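Eukaryotic translation initiation factor 2D (Homo sapiens, PDB 5W2F) delivers tRNA to the P-site of the eukaryotic ribosome independently of GTP, its C-terminal part carrying SWIB/MDM2 and SUI1 domains. Local coordinates at residues L15-S20 and S31-I36; N39-N44 and L77-L82; V55-D58 and C64-E67; I60-I65 and T73-P78; A143-Q148 and G179-E184. One frame throughout, in Å; residues are numbered along the deposited sequence. Where two conformers were deposited one is given.

Contact 1: L15-S20 and S31-I36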
# COMPACT_ATOMS: atom_id res chain seq x y z
N LEU A 15 1.36 13.80 18.36
CA LEU A 15 1.20 13.83 19.82
C LEU A 15 0.74 12.48 20.38
O LEU A 15 1.14 12.11 21.49
CB LEU A 15 0.27 14.96 20.27
CG LEU A 15 0.74 16.38 19.95
CD1 LEU A 15 -0.29 17.42 20.38
CD2 LEU A 15 2.09 16.64 20.58
N LEU A 16 -0.06 11.75 19.62
CA LEU A 16 -0.48 10.40 20.05
C LEU A 16 0.72 9.47 20.12
O LEU A 16 0.84 8.70 21.06
CB LEU A 16 -1.54 9.83 19.10
CG LEU A 16 -2.00 8.38 19.29
CD1 LEU A 16 -2.55 8.19 20.70
CD2 LEU A 16 -3.07 8.05 18.25
N PHE A 17 1.61 9.55 19.13
CA PHE A 17 2.73 8.62 19.01
C PHE A 17 4.00 9.03 19.73
O PHE A 17 4.96 8.24 19.79
CB PHE A 17 2.99 8.34 17.52
CG PHE A 17 1.95 7.44 16.93
CD1 PHE A 17 2.04 6.07 17.09
CD2 PHE A 17 0.83 7.97 16.32
CE1 PHE A 17 1.04 5.24 16.64
CE2 PHE A 17 -0.17 7.15 15.85
CZ PHE A 17 -0.07 5.79 16.01
N GLN A 18 4.00 10.25 20.28
CA GLN A 18 5.16 10.87 20.92
C GLN A 18 5.75 10.02 22.04
O GLN A 18 6.96 9.82 22.09
CB GLN A 18 4.78 12.26 21.46
CG GLN A 18 5.93 13.11 21.95
CD GLN A 18 5.58 14.59 22.03
OE1 GLN A 18 6.28 15.43 21.48
NE2 GLN A 18 4.50 14.90 22.72
N GLU A 19 4.89 9.53 22.94
CA GLU A 19 5.37 8.76 24.12
C GLU A 19 6.01 7.43 23.72
O GLU A 19 7.00 7.02 24.32
CB GLU A 19 4.24 8.51 25.12
CG GLU A 19 4.55 7.56 26.29
CD GLU A 19 5.73 8.00 27.14
OE1 GLU A 19 5.99 9.22 27.25
OE2 GLU A 19 6.39 7.10 27.71
N SER A 20 5.43 6.77 22.71
CA SER A 20 5.95 5.50 22.20
C SER A 20 7.27 5.65 21.44
O SER A 20 7.89 4.65 21.10
CB SER A 20 4.93 4.82 21.29
OG SER A 20 4.82 5.51 20.06
N SER A 31 -0.31 -4.37 14.36
CA SER A 31 -0.19 -4.89 15.73
C SER A 31 0.54 -3.92 16.64
O SER A 31 0.23 -3.81 17.83
CB SER A 31 0.51 -6.24 15.75
OG SER A 31 1.80 -6.16 15.18
N GLU A 32 1.51 -3.19 16.09
CA GLU A 32 2.25 -2.19 16.85
C GLU A 32 1.36 -1.00 17.16
O GLU A 32 1.39 -0.46 18.28
CB GLU A 32 3.49 -1.71 16.09
CG GLU A 32 4.52 -2.79 15.87
CD GLU A 32 5.72 -2.28 15.10
OE1 GLU A 32 5.55 -1.92 13.91
OE2 GLU A 32 6.82 -2.26 15.68
N VAL A 33 0.58 -0.55 16.17
CA VAL A 33 -0.37 0.55 16.40
C VAL A 33 -1.33 0.19 17.53
O VAL A 33 -1.59 1.01 18.43
CB VAL A 33 -1.17 0.90 15.12
CG1 VAL A 33 -2.21 1.98 15.43
CG2 VAL A 33 -0.24 1.35 14.00
N ARG A 34 -1.82 -1.04 17.51
CA ARG A 34 -2.75 -1.51 18.52
C ARG A 34 -2.14 -1.44 19.92
O ARG A 34 -2.75 -0.90 20.85
CB ARG A 34 -3.28 -2.90 18.17
CG ARG A 34 -4.23 -2.89 16.96
CD ARG A 34 -4.63 -4.30 16.52
NE ARG A 34 -5.39 -4.30 15.26
CZ ARG A 34 -6.68 -3.98 15.13
NH1 ARG A 34 -7.25 -4.01 13.92
NH2 ARG A 34 -7.41 -3.62 16.19
N THR A 35 -0.93 -1.96 20.06
CA THR A 35 -0.23 -1.90 21.33
C THR A 35 -0.04 -0.47 21.80
O THR A 35 -0.27 -0.14 22.98
CB THR A 35 1.12 -2.62 21.21
OG1 THR A 35 0.88 -3.99 20.93
CG2 THR A 35 1.94 -2.48 22.47
N ILE A 36 0.37 0.39 20.89
CA ILE A 36 0.64 1.79 21.24
C ILE A 36 -0.61 2.50 21.72
O ILE A 36 -0.59 3.24 22.73
CB ILE A 36 1.27 2.53 20.05
CG1 ILE A 36 2.70 2.04 19.84
CG2 ILE A 36 1.26 4.04 20.24
CD1 ILE A 36 3.25 2.33 18.47
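Ser-20 turns a double-duty hydroxyl to the side of Ile-36: its OG donates to Phe-17 O over 2.7 Å and is also hydrogen-bonded to ND1 of His-22. The hydroxyl comes in at 127° to the Phe-17 carbonyl and 28° out of its plane, and it ties Ser-20 back to a residue three positions earlier. OG is swung between the backbone N and the carbonyl carbon (chi1 72°). The methylene of Ser-20 meets the isoleucine with CB 3.8 Å from Ile-36 CG1, and Ser-20 OG also borders the CG2 and CD1 methyls of Ile-36, both at 3.9 Å.

Ile-36 thus fills the angle between serine and phenylalanine. Its CG2 sits 3.8 Å from Phe-17 CE1, approaching the ring obliquely, and the two side chains run at about a right angle to each other. Val-33, one helical turn earlier, arrives at the rim of the same ring and close to its plane, with CG1 4.4 Å from Phe-17 CZ, a looser touch. The two segments meet by van der Waals packing, without a hydrogen bond between them.

The contact belongs to the SWIB/MDM2 domain, where helix 14-17 and its following turn lie against helix 30-43. Leu-28 of strand 27-28 touches Phe-17, Val-33 and Ile-36 alike, while Cys-86 and Leu-87 of helix 79-89 touch Leu-16 and Val-33 respectively.

Contact 2: N39-N44 and L77-L82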
# COMPACT_ATOMS: atom_id res chain seq x y z
N ASN A 39 -1.76 1.18 25.09
CA ASN A 39 -0.89 1.72 26.13
C ASN A 39 -1.15 3.20 26.40
O ASN A 39 -1.11 3.64 27.56
CB ASN A 39 0.57 1.51 25.79
CG ASN A 39 1.00 0.07 25.92
OD1 ASN A 39 0.33 -0.73 26.57
ND2 ASN A 39 2.11 -0.27 25.30
N TYR A 40 -1.44 3.96 25.35
CA TYR A 40 -1.75 5.38 25.51
C TYR A 40 -2.98 5.53 26.41
O TYR A 40 -2.99 6.33 27.37
CB TYR A 40 -1.94 6.06 24.14
CG TYR A 40 -2.22 7.53 24.27
CD1 TYR A 40 -3.53 8.01 24.47
CD2 TYR A 40 -1.19 8.46 24.19
CE1 TYR A 40 -3.78 9.37 24.62
CE2 TYR A 40 -1.43 9.81 24.32
CZ TYR A 40 -2.72 10.27 24.55
OH TYR A 40 -2.91 11.61 24.70
N ALA A 41 -4.03 4.76 26.12
CA ALA A 41 -5.24 4.86 26.92
C ALA A 41 -5.01 4.49 28.37
O ALA A 41 -5.51 5.16 29.28
CB ALA A 41 -6.33 3.99 26.31
N LYS A 42 -4.24 3.43 28.60
CA LYS A 42 -3.98 2.97 29.96
C LYS A 42 -3.10 3.97 30.72
O LYS A 42 -3.42 4.35 31.87
CB LYS A 42 -3.36 1.57 29.93
CG LYS A 42 -4.36 0.49 29.50
CD LYS A 42 -3.73 -0.85 29.15
CE LYS A 42 -3.19 -1.60 30.33
NZ LYS A 42 -2.64 -2.91 29.85
N LYS A 43 -2.03 4.43 30.07
CA LYS A 43 -1.09 5.38 30.68
C LYS A 43 -1.76 6.70 31.06
O LYS A 43 -1.39 7.32 32.06
CB LYS A 43 0.10 5.65 29.73
CG LYS A 43 1.14 6.64 30.27
CD LYS A 43 2.17 7.02 29.21
CE LYS A 43 2.86 8.33 29.57
NZ LYS A 43 3.49 8.28 30.92
N ASN A 44 -2.75 7.13 30.27
CA ASN A 44 -3.41 8.42 30.49
C ASN A 44 -4.75 8.32 31.23
O ASN A 44 -5.49 9.29 31.31
CB ASN A 44 -3.53 9.16 29.16
CG ASN A 44 -2.18 9.59 28.62
OD1 ASN A 44 -1.55 10.50 29.16
ND2 ASN A 44 -1.70 8.89 27.60
N LEU A 77 -15.35 5.95 22.96
CA LEU A 77 -15.35 4.92 21.94
C LEU A 77 -15.00 3.58 22.53
O LEU A 77 -14.11 3.50 23.39
CB LEU A 77 -14.34 5.22 20.84
CG LEU A 77 -14.65 6.38 19.91
CD1 LEU A 77 -13.51 6.59 18.93
CD2 LEU A 77 -15.94 6.11 19.14
N PRO A 78 -15.67 2.51 22.07
CA PRO A 78 -15.14 1.20 22.37
C PRO A 78 -13.72 1.02 21.85
O PRO A 78 -13.35 1.62 20.84
CB PRO A 78 -16.06 0.24 21.63
CG PRO A 78 -17.20 1.05 21.14
CD PRO A 78 -16.81 2.47 21.13
N TRP A 79 -12.94 0.19 22.53
CA TRP A 79 -11.54 -0.05 22.14
C TRP A 79 -11.39 -0.33 20.65
O TRP A 79 -10.54 0.25 19.99
CB TRP A 79 -10.98 -1.23 22.90
CG TRP A 79 -10.81 -1.04 24.35
CD1 TRP A 79 -11.67 -1.41 25.31
CD2 TRP A 79 -9.69 -0.44 25.01
NE1 TRP A 79 -11.17 -1.10 26.55
CE2 TRP A 79 -9.96 -0.50 26.40
CE3 TRP A 79 -8.49 0.13 24.57
CZ2 TRP A 79 -9.07 -0.02 27.35
CZ3 TRP A 79 -7.60 0.60 25.52
CH2 TRP A 79 -7.91 0.54 26.89
N ASP A 80 -12.23 -1.20 20.12
CA ASP A 80 -12.07 -1.57 18.71
C ASP A 80 -12.37 -0.43 17.76
O ASP A 80 -11.70 -0.29 16.74
CB ASP A 80 -12.86 -2.82 18.39
CG ASP A 80 -12.26 -4.06 19.03
OD1 ASP A 80 -11.20 -4.50 18.56
OD2 ASP A 80 -12.82 -4.60 20.03
N SER A 81 -13.37 0.39 18.08
CA SER A 81 -13.63 1.56 17.26
C SER A 81 -12.50 2.56 17.32
O SER A 81 -12.13 3.15 16.31
CB SER A 81 -14.91 2.24 17.72
OG SER A 81 -16.03 1.37 17.52
N LEU A 82 -11.96 2.76 18.52
CA LEU A 82 -10.82 3.64 18.68
C LEU A 82 -9.67 3.18 17.81
O LEU A 82 -9.06 3.97 17.08
CB LEU A 82 -10.41 3.68 20.15
CG LEU A 82 -9.14 4.47 20.48
CD1 LEU A 82 -9.28 5.92 20.05
CD2 LEU A 82 -8.82 4.33 21.96
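Trp-79 carries its indole from the first turn of helix 79-89 across to Ala-41 on helix 30-43. From CB the chain turns so that CG stands opposite the carbonyl carbon (chi1 -68°), which lays the ring system out in the direction of the neighbouring helix. At the ring junction CD2 passes 3.6 Å from CG2 of Val-55. On the five-membered ring, NE1 is hydrogen-bonded to the backbone O of Lys-52, a bond that limits rotation of the indole and satisfies its polar atom.

Further out, the six-membered ring reaches the helix. CZ3 lies 3.7 Å from Ala-41 CB and CH2 is almost as near, so the methyl group sits beside one C-C bond of the ring, approaching it obliquely. CH2 has a second, looser neighbour in Lys-42, whose CG is 4.4 Å away.

Within the SWIB/MDM2 domain this joins helix 30-43 to the point where strand 76-78 gives way to helix 79-89, Pro-78 standing at the N-cap.

At the C-terminal end of helix 30-43, Asn-44 is the first residue to leave helical geometry. Asn-44 ND2 donates to Tyr-40 O at 2.9 Å, with an N-H...O angle of 147°, and the same carbonyl accepts the backbone N of Asn-44 from the opposite face of its plane. Asn-44 ND2 also stands 3.3 Å above the Tyr-40 ring, over its centre.

Contact 3: V55-D58 and C64-E67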
# COMPACT_ATOMS: atom_id res chain seq x y z
N VAL A 55 -13.37 3.77 26.08
CA VAL A 55 -12.27 4.70 26.30
C VAL A 55 -12.79 6.12 26.14
O VAL A 55 -13.45 6.43 25.14
CB VAL A 55 -11.11 4.43 25.31
CG1 VAL A 55 -9.99 5.45 25.51
CG2 VAL A 55 -10.59 3.00 25.51
N ARG A 56 -12.51 6.98 27.13
CA ARG A 56 -12.85 8.39 27.08
C ARG A 56 -11.72 9.10 26.34
O ARG A 56 -10.59 9.13 26.81
CB ARG A 56 -13.01 8.97 28.48
CG ARG A 56 -14.09 8.30 29.32
CD ARG A 56 -14.07 8.80 30.77
NE ARG A 56 -13.10 8.06 31.61
CZ ARG A 56 -11.87 8.47 31.98
NH1 ARG A 56 -11.38 9.68 31.64
NH2 ARG A 56 -11.13 7.65 32.74
N LEU A 57 -12.03 9.72 25.22
CA LEU A 57 -11.01 10.37 24.43
C LEU A 57 -10.57 11.68 25.09
O LEU A 57 -11.38 12.51 25.49
CB LEU A 57 -11.48 10.61 23.00
CG LEU A 57 -11.48 9.42 22.02
CD1 LEU A 57 -12.29 8.22 22.43
CD2 LEU A 57 -11.92 9.94 20.66
N ASP A 58 -9.25 11.85 25.19
CA ASP A 58 -8.66 13.08 25.70
C ASP A 58 -8.50 14.06 24.54
O ASP A 58 -8.85 13.74 23.38
CB ASP A 58 -7.33 12.75 26.41
CG ASP A 58 -6.23 12.27 25.48
OD1 ASP A 58 -6.51 11.88 24.33
OD2 ASP A 58 -5.07 12.26 25.94
N CYS A 64 -7.01 14.20 16.80
CA CYS A 64 -6.49 13.47 15.66
C CYS A 64 -7.35 12.35 15.10
O CYS A 64 -7.06 11.91 13.99
CB CYS A 64 -5.04 13.05 15.88
SG CYS A 64 -4.77 11.82 17.15
N ILE A 65 -8.40 11.91 15.81
CA ILE A 65 -9.35 10.99 15.18
C ILE A 65 -10.79 11.45 14.97
O ILE A 65 -11.49 10.85 14.15
CB ILE A 65 -9.31 9.57 15.80
CG1 ILE A 65 -9.77 9.59 17.25
CG2 ILE A 65 -7.91 8.98 15.69
CD1 ILE A 65 -10.17 8.23 17.76
N LEU A 66 -11.23 12.50 15.66
CA LEU A 66 -12.59 13.00 15.47
C LEU A 66 -12.65 14.17 14.50
O LEU A 66 -11.76 15.03 14.50
CB LEU A 66 -13.21 13.43 16.80
CG LEU A 66 -13.20 12.40 17.92
CD1 LEU A 66 -13.90 13.01 19.12
CD2 LEU A 66 -13.87 11.09 17.51
N GLU A 67 -13.71 14.20 13.70
CA GLU A 67 -13.95 15.30 12.75
C GLU A 67 -14.46 16.53 13.51
O GLU A 67 -13.95 17.64 13.30
CB GLU A 67 -14.97 14.91 11.67
CG GLU A 67 -14.73 13.58 10.95
CD GLU A 67 -13.30 13.38 10.49
OE1 GLU A 67 -12.70 14.34 9.95
OE2 GLU A 67 -12.78 12.26 10.65
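Leu-57 meets Ile-65 and Leu-66 through branched aliphatic groups, with no flat group between them. In the SWIB/MDM2 domain, the contact packs the end of helix 59-65 and the residue after it against the residue following strand 54-56.

A single methyl does the touching on the strand side. Leu-57 CD2 is 3.8 Å from Ile-65 CD1 and 4.0 Å from Ile-65 CG1, the two side chains crossing at about a right angle. The same methyl points into the fork of Leu-66, where CG and CD2 both stand 3.9 Å away from Leu-57 CD2 and CD1 is only slightly farther; these two leucines meet tip to tip. Ile-65 manages its part with CG1 placed between the backbone N and the carbonyl carbon (chi1 64°), a setting that brings its long branch over to the leucine.

Leu-66 is the first residue to depart from helical geometry, so the methyl of Leu-57 spans the helix end. Leu-77 of strand 76-78 touches both Leu-57 and Ile-65, and Leu-82 of helix 79-89 also packs on Ile-65.

At the other end of the helix, Asp-58 occupies the N-cap: its OD1 accepts from Leu-61 N, while OD2 is hydrogen-bonded to the hydroxyl of Tyr-40 on helix 30-43.

Contact 4: I60-I65 and T73-P78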
# COMPACT_ATOMS: atom_id res chain seq x y z
N ILE A 60 -5.97 15.14 22.85
CA ILE A 60 -5.09 14.63 21.80
C ILE A 60 -5.83 13.65 20.89
O ILE A 60 -5.78 13.78 19.66
CB ILE A 60 -3.81 14.01 22.41
CG1 ILE A 60 -2.89 15.14 22.87
CG2 ILE A 60 -3.10 13.08 21.43
CD1 ILE A 60 -1.77 14.71 23.77
N LEU A 61 -6.52 12.69 21.48
CA LEU A 61 -7.27 11.73 20.68
C LEU A 61 -8.42 12.40 19.90
O LEU A 61 -8.66 12.08 18.74
CB LEU A 61 -7.77 10.57 21.53
CG LEU A 61 -6.70 9.54 21.90
CD1 LEU A 61 -7.22 8.59 22.96
CD2 LEU A 61 -6.20 8.80 20.65
N CYS A 62 -9.13 13.31 20.54
CA CYS A 62 -10.22 14.02 19.86
C CYS A 62 -9.71 14.75 18.63
O CYS A 62 -10.33 14.71 17.57
CB CYS A 62 -10.91 15.01 20.81
SG CYS A 62 -11.94 14.22 22.05
N ASP A 63 -8.56 15.39 18.79
CA ASP A 63 -7.97 16.21 17.76
C ASP A 63 -7.57 15.38 16.55
O ASP A 63 -7.77 15.78 15.42
CB ASP A 63 -6.76 16.95 18.34
CG ASP A 63 -6.05 17.82 17.33
OD1 ASP A 63 -6.73 18.62 16.65
OD2 ASP A 63 -4.81 17.71 17.23
N CYS A 64 -7.01 14.20 16.80
CA CYS A 64 -6.49 13.47 15.66
C CYS A 64 -7.35 12.35 15.10
O CYS A 64 -7.06 11.91 13.99
CB CYS A 64 -5.04 13.05 15.88
SG CYS A 64 -4.77 11.82 17.15
N ILE A 65 -8.40 11.91 15.81
CA ILE A 65 -9.35 10.99 15.18
C ILE A 65 -10.79 11.45 14.97
O ILE A 65 -11.49 10.85 14.15
CB ILE A 65 -9.31 9.57 15.80
CG1 ILE A 65 -9.77 9.59 17.25
CG2 ILE A 65 -7.91 8.98 15.69
CD1 ILE A 65 -10.17 8.23 17.76
N THR A 73 -18.73 17.73 26.18
CA THR A 73 -19.23 16.39 25.92
C THR A 73 -18.03 15.46 25.92
O THR A 73 -17.07 15.69 25.18
CB THR A 73 -19.93 16.29 24.55
OG1 THR A 73 -21.03 17.20 24.52
CG2 THR A 73 -20.46 14.89 24.30
N VAL A 74 -18.10 14.43 26.76
CA VAL A 74 -17.09 13.40 26.79
C VAL A 74 -17.35 12.48 25.61
O VAL A 74 -18.44 11.91 25.47
CB VAL A 74 -17.10 12.59 28.11
CG1 VAL A 74 -16.02 11.50 28.08
CG2 VAL A 74 -16.92 13.51 29.32
N MET A 75 -16.35 12.35 24.74
CA MET A 75 -16.41 11.46 23.60
C MET A 75 -15.87 10.10 24.07
O MET A 75 -14.78 10.03 24.62
CB MET A 75 -15.55 11.99 22.46
CG MET A 75 -15.75 13.47 22.13
SD MET A 75 -17.44 13.81 21.62
CE MET A 75 -17.24 15.13 20.46
N LYS A 76 -16.67 9.05 23.92
CA LYS A 76 -16.27 7.71 24.29
C LYS A 76 -16.35 6.81 23.09
O LYS A 76 -17.30 6.89 22.30
CB LYS A 76 -17.16 7.14 25.40
CG LYS A 76 -17.12 7.96 26.67
CD LYS A 76 -17.98 7.29 27.73
CE LYS A 76 -18.15 8.17 28.95
NZ LYS A 76 -18.92 7.47 30.01
N LEU A 77 -15.35 5.95 22.96
CA LEU A 77 -15.35 4.92 21.94
C LEU A 77 -15.00 3.58 22.53
O LEU A 77 -14.11 3.50 23.39
CB LEU A 77 -14.34 5.22 20.84
CG LEU A 77 -14.65 6.38 19.91
CD1 LEU A 77 -13.51 6.59 18.93
CD2 LEU A 77 -15.94 6.11 19.14
N PRO A 78 -15.67 2.51 22.07
CA PRO A 78 -15.14 1.20 22.37
C PRO A 78 -13.72 1.02 21.85
O PRO A 78 -13.35 1.62 20.84
CB PRO A 78 -16.06 0.24 21.63
CG PRO A 78 -17.20 1.05 21.14
CD PRO A 78 -16.81 2.47 21.13
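Ile-65 and Leu-77 reach toward one another and meet tip to tip, each offering one methyl: CD1 of Ile-65 is 3.9 Å from CD1 of Leu-77. Leu-77 holds an extended shape, CG opposite its carbonyl carbon and chi2 at 177°, which projects that methyl off strand 76-78 toward the helix.

Cys-62 and Met-75 form the second meeting, of another kind. Here the thiol end of a short side chain touches the middle of a long one, with Cys-62 SG 3.9 Å from Met-75 CG. The methionine is bent at both chi2 (-61°) and chi3 (-148°), and its own sulfur folds off to the far side, Met-75 SD standing 5.5 Å from Cys-62 SG. The touch is therefore sulfur on methylene, not sulfur on sulfur.

Cys-62 and Ile-65 are three residues apart on helix 59-65, hence on one side of it, and Met-75 and Leu-77 are two apart on an extended chain, hence on one side too. The two pairs consequently lie next to each other where, in the SWIB/MDM2 domain, the helix rests on the small antiparallel sheet of strands 54-56 and 76-78. Backbone hydrogen bonds link Met-75 to Leu-57 and Leu-77 to Val-55.

Around these pairs, CD1 of Leu-66 packs on the CG methylene of Met-75, and the thiol of Cys-62 also borders CB of Leu-57. Asn-69 of the connecting loop touches both Cys-62 and Met-75.

Contact 5: A143-Q148 and G179-E184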
# COMPACT_ATOMS: atom_id res chain seq x y z
N ALA A 143 11.67 -3.58 -19.07
CA ALA A 143 11.62 -3.49 -20.53
C ALA A 143 12.78 -4.20 -21.21
O ALA A 143 12.58 -4.90 -22.21
CB ALA A 143 11.52 -2.06 -21.00
N ALA A 144 13.97 -4.09 -20.63
CA ALA A 144 15.16 -4.75 -21.18
C ALA A 144 15.09 -6.27 -21.02
O ALA A 144 15.36 -7.02 -21.96
CB ALA A 144 16.44 -4.18 -20.57
N ILE A 145 14.69 -6.72 -19.85
CA ILE A 145 14.52 -8.14 -19.59
C ILE A 145 13.49 -8.75 -20.56
O ILE A 145 13.72 -9.81 -21.16
CB ILE A 145 14.09 -8.39 -18.13
CG1 ILE A 145 15.22 -8.05 -17.15
CG2 ILE A 145 13.63 -9.83 -17.95
CD1 ILE A 145 14.75 -7.90 -15.72
N LEU A 146 12.35 -8.08 -20.69
CA LEU A 146 11.30 -8.59 -21.56
C LEU A 146 11.64 -8.53 -23.04
O LEU A 146 11.22 -9.39 -23.80
CB LEU A 146 9.97 -7.86 -21.31
CG LEU A 146 9.35 -8.15 -19.94
CD1 LEU A 146 8.13 -7.28 -19.76
CD2 LEU A 146 8.95 -9.61 -19.84
N GLN A 147 12.41 -7.52 -23.47
CA GLN A 147 12.81 -7.47 -24.88
C GLN A 147 13.59 -8.75 -25.26
O GLN A 147 13.36 -9.32 -26.34
CB GLN A 147 13.61 -6.19 -25.17
CG GLN A 147 13.90 -5.92 -26.65
CD GLN A 147 14.24 -4.45 -26.95
OE1 GLN A 147 13.36 -3.57 -26.98
NE2 GLN A 147 15.49 -4.19 -27.17
N GLN A 148 14.46 -9.20 -24.37
CA GLN A 148 15.20 -10.46 -24.55
C GLN A 148 14.30 -11.69 -24.41
O GLN A 148 14.32 -12.55 -25.28
CB GLN A 148 16.35 -10.56 -23.55
CG GLN A 148 17.26 -11.78 -23.71
CD GLN A 148 18.06 -11.77 -25.00
OE1 GLN A 148 17.98 -12.71 -25.80
NE2 GLN A 148 18.83 -10.71 -25.20
N GLY A 179 3.77 -13.25 -16.44
CA GLY A 179 3.53 -14.22 -15.38
C GLY A 179 4.83 -14.80 -14.87
O GLY A 179 5.07 -14.83 -13.65
N TRP A 180 5.71 -15.22 -15.78
CA TRP A 180 7.02 -15.71 -15.37
C TRP A 180 7.78 -14.65 -14.56
O TRP A 180 8.27 -14.91 -13.47
CB TRP A 180 7.83 -16.14 -16.59
CG TRP A 180 9.29 -16.24 -16.32
CD1 TRP A 180 9.92 -17.23 -15.64
CD2 TRP A 180 10.29 -15.26 -16.63
NE1 TRP A 180 11.26 -16.95 -15.53
CE2 TRP A 180 11.52 -15.75 -16.14
CE3 TRP A 180 10.28 -14.03 -17.31
CZ2 TRP A 180 12.72 -15.06 -16.30
CZ3 TRP A 180 11.48 -13.32 -17.44
CH2 TRP A 180 12.68 -13.85 -16.94
N LEU A 181 7.90 -13.47 -15.13
CA LEU A 181 8.74 -12.44 -14.54
C LEU A 181 8.24 -12.05 -13.16
O LEU A 181 9.02 -11.99 -12.20
CB LEU A 181 8.81 -11.21 -15.45
CG LEU A 181 9.74 -10.07 -14.98
CD1 LEU A 181 11.17 -10.58 -14.84
CD2 LEU A 181 9.70 -8.85 -15.88
N LEU A 182 6.95 -11.78 -13.05
CA LEU A 182 6.39 -11.25 -11.82
C LEU A 182 6.17 -12.32 -10.76
O LEU A 182 6.46 -12.07 -9.59
CB LEU A 182 5.09 -10.51 -12.10
CG LEU A 182 5.21 -9.34 -13.05
CD1 LEU A 182 3.84 -8.71 -13.32
CD2 LEU A 182 6.20 -8.26 -12.59
N LEU A 183 5.65 -13.48 -11.14
CA LEU A 183 5.34 -14.53 -10.16
C LEU A 183 6.53 -15.40 -9.83
O LEU A 183 6.69 -15.81 -8.70
CB LEU A 183 4.21 -15.44 -10.66
CG LEU A 183 2.88 -14.76 -10.98
CD1 LEU A 183 1.90 -15.79 -11.53
CD2 LEU A 183 2.29 -14.12 -9.74
N GLU A 184 7.34 -15.72 -10.83
CA GLU A 184 8.44 -16.66 -10.62
C GLU A 184 9.72 -15.91 -10.27
O GLU A 184 10.32 -16.16 -9.22
CB GLU A 184 8.62 -17.57 -11.82
CG GLU A 184 7.45 -18.48 -12.11
CD GLU A 184 7.70 -19.38 -13.33
OE1 GLU A 184 8.81 -19.96 -13.45
OE2 GLU A 184 6.80 -19.49 -14.19
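Leu-181 divides its two methyls between neighbours on the facing helix. CD1 lies 4.0 Å from Ile-145 CG2, and CD2 is 4.1 Å from Leu-146 CD2, with Leu-146 CG about as near. The leucine side chain runs at a slant to both. Its CG is anti to the backbone N (chi1 -177°), which directs the fork at the opposite helix. Ile-145 CG2 has a second partner in Trp-180: it comes to the edge of the indole, near the ring plane, 4.1 Å from CZ3, and the two side chains cross at about a right angle.

All of these are nonpolar touches at easy distances. The axes of the two segments come no closer than 11.6 Å, with their N-to-C directions at 130°, so that side-chain branches bridge the space between the helices. The second helix contains a wider pi-type turn at 180-184, starting at the tryptophan itself.

In the next shell, Tyr-186 packs on both Ile-145 and Leu-181, and Arg-149 makes a cation-pi interaction with Trp-180. A formate, probably from the crystallisation liquor, also lies close to the tryptophan side chain.

In the SUI1 domain, helices 139-150 and 175-185 both lean on the mixed sheet. Leu-146 touches Ile-170 and Ala-143 touches Val-168 on strand 166-171, whereas Leu-182 and Leu-183 rest on Ile-193 of strand 193-194.

In the fold
Contacts 1 to 4 all lie in the SWIB/MDM2 domain, while contact 5 stands apart in the SUI1 domain, its centre 41 to 50 Å from theirs. Contacts 1 and 2 share helix 30-43; contacts 2 and 4 share strand 76-78; contacts 3 and 4 share helix 59-65 and have centres only about 2 Å apart, with contact 3 nested inside the loop that contact 2 closes. Contact 3 is the buried one, purely aliphatic, whereas the others are partly buried. Aromatic rings mark contacts 1, 2 and 5, and contact 4 brings in sulfur. None has a hydrogen bond between its segments; polar bonds instead secure helix ends and turns beside contacts 1, 2 and 3.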